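Long-range contact in CBS domain protein (Porphyromonas gingivalis, PDB 2NQW), which is of unknown function but may bind flavin adenine dinucleotide, this chain being its transporter associated (CorC_HlyC) domain: residues A[12-17]-A[86-91]. Numbering follows the deposited sequence.
Sequences LGDGSY and EIKIFP
Tyr17 and Ile89 form a hydrogen-bonded antiparallel pair: Tyr17 N donates to Ile89 O (2.9 Å, 158° at the hydrogen), and Ile89 N donates to Tyr17 O in return. Their side chains share one sheet face, CB to CB 4.4 Å, where Leu32 of helix 25-32 touches both. On the other face Lys88 runs fully extended, with CG anti to the backbone N (chi1 172°); this carries its CE alongside Ser16, 3.9 Å from Ser16 CB, and over the centre of one face of the Phe90 ring. Lys88 NZ lies 4.3 Å from Asp14 OD2, too far for a salt bridge, and two waters bridge them, each accepting from NZ and donating to OD2. The pairing joins two neighbouring strands of the antiparallel sheet, 17-20 and 84-89, just where a type I turn, Leu12 to Gly15, leads into the former. The loop contains an Asx turn: Asp14 OD1 accepts from Ser16 N, which approaches from above the carboxylate plane, and, through its syn lone pair, from Ser16 OG at 2.6 Å. That double grip should restrict rotation of the carboxylate and hold OD2 toward the waters. Beyond the strand, the Pro91 ring lies over the loop, its CG 3.4 Å from the backbone Asp14 O and its CD 3.8 Å from the Ser16 side-chain CB.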
ATOM      1  N   LEU A  12      -7.129   3.964  11.573  0.50 12.54           N
ATOM      2  CA  LEU A  12      -6.723   3.554  12.912  0.50 13.72           C
ATOM      3  C   LEU A  12      -6.429   4.740  13.778  0.50 13.85           C
ATOM      4  O   LEU A  12      -6.045   5.807  13.300  0.50 13.50           O
ATOM      5  CB  LEU A  12      -5.498   2.633  12.875  0.50 14.24           C
ATOM      6  CG  LEU A  12      -5.855   1.210  12.443  0.50 15.59           C
ATOM      7  CD1 LEU A  12      -6.123   1.198  10.976  0.50 15.84           C
ATOM      8  CD2 LEU A  12      -4.758   0.230  12.797  0.50 18.42           C
ATOM      9  N   GLY A  13      -6.607   4.545  15.079  1.00 14.80           N
ATOM     10  CA  GLY A  13      -6.413   5.631  16.031  1.00 16.88           C
ATOM     11  C   GLY A  13      -4.993   6.165  16.080  1.00 18.02           C
ATOM     12  O   GLY A  13      -4.739   7.330  16.439  1.00 21.44           O
ATOM     13  N   ASP A  14      -4.021   5.351  15.673  1.00 16.85           N
ATOM     14  CA  ASP A  14      -2.669   5.848  15.690  1.00 17.26           C
ATOM     15  C   ASP A  14      -2.277   6.670  14.443  1.00 17.25           C
ATOM     16  O   ASP A  14      -1.091   7.008  14.272  1.00 18.36           O
ATOM     17  CB  ASP A  14      -1.691   4.687  15.917  1.00 18.05           C
ATOM     18  CG  ASP A  14      -1.610   3.727  14.726  1.00 19.13           C
ATOM     19  OD1 ASP A  14      -2.428   3.827  13.777  1.00 16.44           O
ATOM     20  OD2 ASP A  14      -0.714   2.830  14.763  1.00 21.45           O
ATOM     21  N   GLY A  15      -3.252   6.980  13.567  1.00 14.38           N
ATOM     22  CA  GLY A  15      -2.951   7.743  12.374  1.00 13.88           C
ATOM     23  C   GLY A  15      -2.566   6.902  11.152  1.00 12.69           C
ATOM     24  O   GLY A  15      -2.328   7.444  10.079  1.00 12.71           O
ATOM     25  N   SER A  16      -2.524   5.580  11.315  1.00 11.13           N
ATOM     26  CA  SER A  16      -2.219   4.679  10.194  1.00  9.82           C
ATOM     27  C   SER A  16      -3.506   4.176   9.550  1.00  9.49           C
ATOM     28  O   SER A  16      -4.633   4.496   9.999  1.00  9.68           O
ATOM     29  CB  SER A  16      -1.371   3.499  10.693  1.00 11.10           C
ATOM     30  OG  SER A  16      -2.127   2.621  11.499  1.00 13.16           O
ATOM     31  N   TYR A  17      -3.335   3.398   8.478  1.00  8.94           N
ATOM     32  CA  TYR A  17      -4.458   2.875   7.720  1.00  9.42           C
ATOM     33  C   TYR A  17      -4.219   1.416   7.418  1.00  9.19           C
ATOM     34  O   TYR A  17      -3.089   0.995   7.236  1.00 11.21           O
ATOM     35  CB  TYR A  17      -4.615   3.644   6.378  1.00  9.35           C
ATOM     36  CG  TYR A  17      -4.722   5.126   6.602  1.00  9.24           C
ATOM     37  CD1 TYR A  17      -5.920   5.691   7.047  1.00  8.76           C
ATOM     38  CD2 TYR A  17      -3.609   5.937   6.461  1.00  9.12           C
ATOM     39  CE1 TYR A  17      -6.021   7.051   7.308  1.00  9.78           C
ATOM     40  CE2 TYR A  17      -3.674   7.295   6.746  1.00 10.35           C
ATOM     41  CZ  TYR A  17      -4.885   7.838   7.171  1.00 10.05           C
ATOM     42  OH  TYR A  17      -4.995   9.196   7.437  1.00 12.29           O
ATOM     43  N   GLU A  86      -3.837  -7.609   2.883  1.00 10.49           N
ATOM     44  CA  GLU A  86      -3.944  -6.351   3.625  1.00  9.83           C
ATOM     45  C   GLU A  86      -2.561  -5.745   3.742  1.00  8.95           C
ATOM     46  O   GLU A  86      -1.585  -6.450   4.029  1.00  9.58           O
ATOM     47  CB  GLU A  86      -4.508  -6.584   5.014  1.00 10.71           C
ATOM     48  CG  GLU A  86      -4.830  -5.274   5.778  1.00 11.79           C
ATOM     49  CD  GLU A  86      -5.384  -5.606   7.148  1.00 13.79           C
ATOM     50  OE1 GLU A  86      -4.611  -6.104   7.990  1.00 14.75           O
ATOM     51  OE2 GLU A  86      -6.591  -5.361   7.392  1.00 15.42           O
ATOM     52  N   ILE A  87      -2.524  -4.431   3.510  1.00  9.31           N
ATOM     53  CA  ILE A  87      -1.329  -3.636   3.690  1.00  9.58           C
ATOM     54  C   ILE A  87      -1.633  -2.491   4.652  1.00  8.58           C
ATOM     55  O   ILE A  87      -2.652  -1.786   4.502  1.00  9.61           O
ATOM     56  CB  ILE A  87      -0.823  -3.085   2.331  1.00  9.86           C
ATOM     57  CG1 ILE A  87      -0.175  -4.236   1.540  1.00 12.53           C
ATOM     58  CG2 ILE A  87       0.191  -1.937   2.496  1.00 10.81           C
ATOM     59  CD1 ILE A  87       0.107  -3.913   0.065  1.00 13.28           C
ATOM     60  N   LYS A  88      -0.732  -2.313   5.618  1.00  8.51           N
ATOM     61  CA  LYS A  88      -0.731  -1.132   6.478  1.00  8.66           C
ATOM     62  C   LYS A  88       0.028  -0.006   5.802  1.00  9.13           C
ATOM     63  O   LYS A  88       1.148  -0.219   5.307  1.00  9.02           O
ATOM     64  CB  LYS A  88      -0.041  -1.471   7.795  1.00  9.37           C
ATOM     65  CG  LYS A  88       0.180  -0.261   8.673  1.00  9.96           C
ATOM     66  CD  LYS A  88       0.706  -0.697  10.062  1.00 13.34           C
ATOM     67  CE  LYS A  88       1.116   0.551  10.849  1.00 13.94           C
ATOM     68  NZ  LYS A  88       1.589   0.165  12.228  1.00 15.07           N
ATOM     69  N   ILE A  89      -0.577   1.196   5.812  1.00  8.81           N
ATOM     70  CA  ILE A  89       0.137   2.429   5.431  1.00  8.79           C
ATOM     71  C   ILE A  89       0.365   3.178   6.749  1.00  9.26           C
ATOM     72  O   ILE A  89      -0.598   3.465   7.485  1.00  9.99           O
ATOM     73  CB  ILE A  89      -0.680   3.263   4.414  1.00  9.47           C
ATOM     74  CG1 ILE A  89      -0.937   2.449   3.148  1.00 10.16           C
ATOM     75  CG2 ILE A  89       0.049   4.586   4.146  1.00 10.53           C
ATOM     76  CD1 ILE A  89      -1.775   3.171   2.085  1.00 11.00           C
ATOM     77  N   PHE A  90       1.633   3.432   7.069  1.00  9.74           N
ATOM     78  CA  PHE A  90       1.956   4.116   8.317  1.00  9.94           C
ATOM     79  C   PHE A  90       1.502   5.572   8.261  1.00 10.21           C
ATOM     80  O   PHE A  90       1.231   6.117   7.181  1.00 10.07           O
ATOM     81  CB  PHE A  90       3.471   4.023   8.555  1.00 10.75           C
ATOM     82  CG  PHE A  90       3.924   2.722   9.163  1.00 11.71           C
ATOM     83  CD1 PHE A  90       4.298   2.660  10.496  1.00 15.44           C
ATOM     84  CD2 PHE A  90       3.945   1.564   8.391  1.00 12.71           C
ATOM     85  CE1 PHE A  90       4.710   1.444  11.071  1.00 17.84           C
ATOM     86  CE2 PHE A  90       4.361   0.349   8.928  1.00 14.20           C
ATOM     87  CZ  PHE A  90       4.739   0.292  10.280  1.00 17.15           C
ATOM     88  N   PRO A  91       1.432   6.228   9.431  1.00 11.05           N
ATOM     89  CA  PRO A  91       1.087   7.657   9.377  1.00 11.46           C
ATOM     90  C   PRO A  91       2.133   8.396   8.547  1.00 12.01           C
ATOM     91  O   PRO A  91       3.330   8.058   8.634  1.00 13.66           O
ATOM     92  CB  PRO A  91       1.171   8.101  10.846  1.00 13.02           C
ATOM     93  CG  PRO A  91       1.121   6.790  11.664  1.00 12.35           C
ATOM     94  CD  PRO A  91       1.746   5.755  10.791  1.00 12.32           C
TER
HETATM   95  O   HOH W   1       1.445   2.921  12.930  1.00 19.34           O
HETATM   96  O   HOH W   2      -0.925  -0.052  13.577  1.00 34.24           O